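Local coordinates for protein LbaCas13a H328A (C2c2) (Lachnospiraceae bacterium NK4A179, PDB 5WLH) that binds a CRISPR guide RNA and, as an RNA-targeting, A-cleaving Cas13a enzyme, probably cuts RNA with a pair of HEPN nuclease domains, at residues L595-D605 and E902-F912. Residues are numbered along the deposited sequence; the frame is centred on the assembly and turned at random.
Sequences LKDVIYSMRND and ELQKWYIVSRF
Helices 595-602 and 902-911 cross steeply at -106°, with axes 8.8 Å apart, and come close at Val598 and Lys905, whose CA atoms are 5.6 Å apart. Val598 CG1 rests against Ile908 CB and Lys905 CA, both at 3.6 Å. Ile599 CG1 meets Ile908 CG2, while Leu595 spreads its two methyls, CD2 to Ile908 CD1 and CD1 to Phe912 CZ; Ile624 and Leu513 of flanking helices extend this apolar layer. Further along, Met602 is a knob among Glu902, Lys905, Trp906 and Val909. Its extended chain, with CG anti to the backbone N (chi1 -152°), sets CE squarely over the Trp906 indole, 3.4 Å from the six-membered ring centroid, a CH-pi contact. Just beyond it, the Arg603-Asn604 pair begins an Arg-Asn-x-x-x-His sequence characteristic of HEPN ribonucleases, and Asp605 within this motif is tied to helix 902-911 by a salt-bridge network. Lys905 runs out straight past Ser601 OG, and its NZ donates salt-bridging hydrogen bonds to Asp605 OD2 (2.6 Å) from above the carboxylate plane and to Glu902 OE1 (3.1 Å) on the syn side. A methionine in its place would probably leave Asp605 OD2 and Glu902 OE1, 3.4 Å apart, as close like charges with no shared cation.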
# COMPACT_ATOMS: atom_id res chain seq x y z
N LEU A 595 -15.45 -27.38 -3.28
CA LEU A 595 -14.42 -26.48 -2.75
C LEU A 595 -14.13 -25.34 -3.72
O LEU A 595 -13.99 -24.18 -3.31
CB LEU A 595 -13.15 -27.26 -2.46
CG LEU A 595 -13.27 -28.28 -1.32
CD1 LEU A 595 -11.96 -29.05 -1.26
CD2 LEU A 595 -13.56 -27.61 0.02
N LYS A 596 -14.03 -25.66 -5.02
CA LYS A 596 -13.89 -24.64 -6.05
C LYS A 596 -15.04 -23.64 -6.00
O LYS A 596 -14.82 -22.44 -6.14
CB LYS A 596 -13.82 -25.31 -7.42
CG LYS A 596 -13.72 -24.37 -8.60
CD LYS A 596 -13.94 -25.11 -9.92
CE LYS A 596 -15.41 -25.48 -10.13
NZ LYS A 596 -16.30 -24.31 -10.43
N ASP A 597 -16.27 -24.13 -5.81
CA ASP A 597 -17.43 -23.25 -5.74
C ASP A 597 -17.40 -22.36 -4.50
O ASP A 597 -17.85 -21.22 -4.55
CB ASP A 597 -18.72 -24.06 -5.72
CG ASP A 597 -19.05 -24.67 -7.05
OD1 ASP A 597 -18.43 -24.28 -8.06
OD2 ASP A 597 -19.93 -25.56 -7.09
N VAL A 598 -16.95 -22.88 -3.35
CA VAL A 598 -16.83 -22.02 -2.18
C VAL A 598 -15.90 -20.86 -2.48
O VAL A 598 -16.22 -19.70 -2.23
CB VAL A 598 -16.33 -22.80 -0.96
CG1 VAL A 598 -16.19 -21.83 0.21
CG2 VAL A 598 -17.29 -23.93 -0.62
N ILE A 599 -14.72 -21.17 -3.04
CA ILE A 599 -13.73 -20.13 -3.29
C ILE A 599 -14.26 -19.14 -4.30
O ILE A 599 -14.17 -17.92 -4.10
CB ILE A 599 -12.40 -20.75 -3.76
CG1 ILE A 599 -11.79 -21.61 -2.65
CG2 ILE A 599 -11.38 -19.66 -4.21
CD1 ILE A 599 -10.66 -22.50 -3.15
N TYR A 600 -14.84 -19.65 -5.39
CA TYR A 600 -15.39 -18.79 -6.43
C TYR A 600 -16.44 -17.84 -5.85
O TYR A 600 -16.53 -16.69 -6.27
CB TYR A 600 -16.00 -19.62 -7.56
CG TYR A 600 -16.66 -18.74 -8.58
CD1 TYR A 600 -15.89 -18.02 -9.49
CD2 TYR A 600 -18.04 -18.60 -8.61
CE1 TYR A 600 -16.49 -17.18 -10.40
CE2 TYR A 600 -18.65 -17.78 -9.53
CZ TYR A 600 -17.87 -17.07 -10.42
OH TYR A 600 -18.48 -16.24 -11.30
N SER A 601 -17.24 -18.32 -4.90
CA SER A 601 -18.31 -17.49 -4.36
C SER A 601 -17.77 -16.27 -3.63
O SER A 601 -18.50 -15.30 -3.45
CB SER A 601 -19.22 -18.29 -3.44
OG SER A 601 -18.60 -18.61 -2.22
N MET A 602 -16.50 -16.29 -3.24
CA MET A 602 -15.89 -15.13 -2.62
C MET A 602 -15.28 -14.18 -3.64
O MET A 602 -14.96 -13.04 -3.29
CB MET A 602 -14.82 -15.56 -1.62
CG MET A 602 -14.63 -14.56 -0.49
SD MET A 602 -13.69 -15.25 0.88
CE MET A 602 -14.33 -14.24 2.20
N ARG A 603 -15.10 -14.61 -4.88
CA ARG A 603 -14.53 -13.71 -5.88
C ARG A 603 -15.57 -12.69 -6.30
O ARG A 603 -16.72 -13.05 -6.60
CB ARG A 603 -14.01 -14.48 -7.09
CG ARG A 603 -13.07 -13.63 -7.95
CD ARG A 603 -12.14 -14.53 -8.74
NE ARG A 603 -12.83 -14.98 -9.94
CZ ARG A 603 -12.30 -15.80 -10.84
NH1 ARG A 603 -13.00 -16.16 -11.90
NH2 ARG A 603 -11.07 -16.27 -10.69
N ASN A 604 -15.17 -11.41 -6.33
CA ASN A 604 -16.10 -10.33 -6.66
C ASN A 604 -17.32 -10.34 -5.74
O ASN A 604 -18.39 -9.88 -6.12
CB ASN A 604 -16.54 -10.41 -8.12
CG ASN A 604 -15.40 -10.11 -9.09
OD1 ASN A 604 -14.65 -11.01 -9.47
ND2 ASN A 604 -15.28 -8.86 -9.50
N ASP A 605 -17.16 -10.86 -4.52
CA ASP A 605 -18.23 -10.86 -3.53
C ASP A 605 -18.15 -9.55 -2.76
O ASP A 605 -17.28 -9.37 -1.91
CB ASP A 605 -18.10 -12.06 -2.59
CG ASP A 605 -19.33 -12.23 -1.68
OD1 ASP A 605 -20.39 -11.66 -1.99
OD2 ASP A 605 -19.23 -12.96 -0.67
N GLU A 902 -21.32 -17.65 4.48
CA GLU A 902 -20.22 -16.68 4.45
C GLU A 902 -19.06 -17.11 5.34
O GLU A 902 -17.90 -16.99 4.94
CB GLU A 902 -20.72 -15.29 4.84
CG GLU A 902 -19.63 -14.22 4.81
CD GLU A 902 -19.21 -13.85 3.40
OE1 GLU A 902 -19.95 -14.17 2.44
OE2 GLU A 902 -18.13 -13.22 3.26
N LEU A 903 -19.34 -17.61 6.55
CA LEU A 903 -18.26 -18.15 7.37
C LEU A 903 -17.57 -19.31 6.66
O LEU A 903 -16.34 -19.44 6.70
CB LEU A 903 -18.78 -18.60 8.73
CG LEU A 903 -18.99 -17.46 9.74
CD1 LEU A 903 -19.55 -17.99 11.06
CD2 LEU A 903 -17.69 -16.65 9.99
N GLN A 904 -18.34 -20.16 5.96
CA GLN A 904 -17.71 -21.25 5.22
C GLN A 904 -16.75 -20.73 4.15
O GLN A 904 -15.70 -21.34 3.89
CB GLN A 904 -18.79 -22.15 4.62
CG GLN A 904 -19.57 -22.88 5.73
CD GLN A 904 -20.65 -23.80 5.18
OE1 GLN A 904 -20.71 -24.06 3.98
NE2 GLN A 904 -21.54 -24.26 6.06
N LYS A 905 -17.08 -19.62 3.50
CA LYS A 905 -16.17 -19.03 2.53
C LYS A 905 -14.86 -18.60 3.19
O LYS A 905 -13.77 -18.87 2.67
CB LYS A 905 -16.80 -17.83 1.84
CG LYS A 905 -18.02 -18.11 0.99
CD LYS A 905 -18.42 -16.76 0.38
CE LYS A 905 -19.87 -16.72 0.03
NZ LYS A 905 -20.23 -15.33 -0.37
N TRP A 906 -14.95 -17.84 4.29
CA TRP A 906 -13.73 -17.42 4.97
C TRP A 906 -12.90 -18.62 5.37
O TRP A 906 -11.67 -18.60 5.30
CB TRP A 906 -14.06 -16.59 6.22
CG TRP A 906 -14.55 -15.25 5.90
CD1 TRP A 906 -15.84 -14.83 5.88
CD2 TRP A 906 -13.75 -14.11 5.54
NE1 TRP A 906 -15.91 -13.50 5.54
CE2 TRP A 906 -14.63 -13.03 5.33
CE3 TRP A 906 -12.38 -13.90 5.38
CZ2 TRP A 906 -14.19 -11.77 4.95
CZ3 TRP A 906 -11.94 -12.64 5.02
CH2 TRP A 906 -12.84 -11.59 4.81
N TYR A 907 -13.57 -19.68 5.83
CA TYR A 907 -12.89 -20.91 6.18
C TYR A 907 -12.11 -21.48 5.01
O TYR A 907 -10.89 -21.65 5.09
CB TYR A 907 -13.93 -21.92 6.68
CG TYR A 907 -13.38 -23.30 6.90
CD1 TYR A 907 -12.16 -23.49 7.55
CD2 TYR A 907 -14.10 -24.42 6.50
CE1 TYR A 907 -11.66 -24.78 7.76
CE2 TYR A 907 -13.62 -25.69 6.70
CZ TYR A 907 -12.41 -25.87 7.35
OH TYR A 907 -11.95 -27.16 7.56
N ILE A 908 -12.80 -21.81 3.92
CA ILE A 908 -12.13 -22.49 2.81
C ILE A 908 -11.07 -21.60 2.18
O ILE A 908 -9.97 -22.06 1.86
CB ILE A 908 -13.16 -22.98 1.78
CG1 ILE A 908 -14.05 -24.05 2.42
CG2 ILE A 908 -12.46 -23.54 0.53
CD1 ILE A 908 -13.25 -25.29 2.93
N VAL A 909 -11.36 -20.31 1.98
CA VAL A 909 -10.37 -19.45 1.35
C VAL A 909 -9.12 -19.35 2.22
O VAL A 909 -8.00 -19.57 1.74
CB VAL A 909 -10.96 -18.06 1.03
CG1 VAL A 909 -9.84 -17.08 0.64
CG2 VAL A 909 -11.93 -18.18 -0.12
N SER A 910 -9.28 -19.07 3.52
CA SER A 910 -8.09 -18.93 4.36
C SER A 910 -7.38 -20.26 4.54
O SER A 910 -6.15 -20.31 4.63
CB SER A 910 -8.45 -18.34 5.72
OG SER A 910 -9.24 -19.24 6.49
N ARG A 911 -8.15 -21.35 4.54
CA ARG A 911 -7.57 -22.66 4.81
C ARG A 911 -6.63 -23.10 3.69
O ARG A 911 -5.71 -23.89 3.94
CB ARG A 911 -8.69 -23.69 5.01
CG ARG A 911 -8.21 -25.03 5.55
CD ARG A 911 -7.64 -24.92 6.95
NE ARG A 911 -7.27 -26.24 7.44
CZ ARG A 911 -6.08 -26.81 7.26
NH1 ARG A 911 -5.10 -26.17 6.62
NH2 ARG A 911 -5.85 -28.03 7.74
N PHE A 912 -6.85 -22.63 2.46
CA PHE A 912 -6.02 -23.01 1.33
C PHE A 912 -4.84 -22.07 1.11
O PHE A 912 -4.20 -22.12 0.06
CB PHE A 912 -6.88 -23.09 0.06
CG PHE A 912 -7.47 -24.44 -0.14
CD1 PHE A 912 -6.73 -25.45 -0.73
CD2 PHE A 912 -8.73 -24.73 0.34
CE1 PHE A 912 -7.25 -26.71 -0.88
CE2 PHE A 912 -9.27 -26.00 0.19
CZ PHE A 912 -8.52 -26.99 -0.41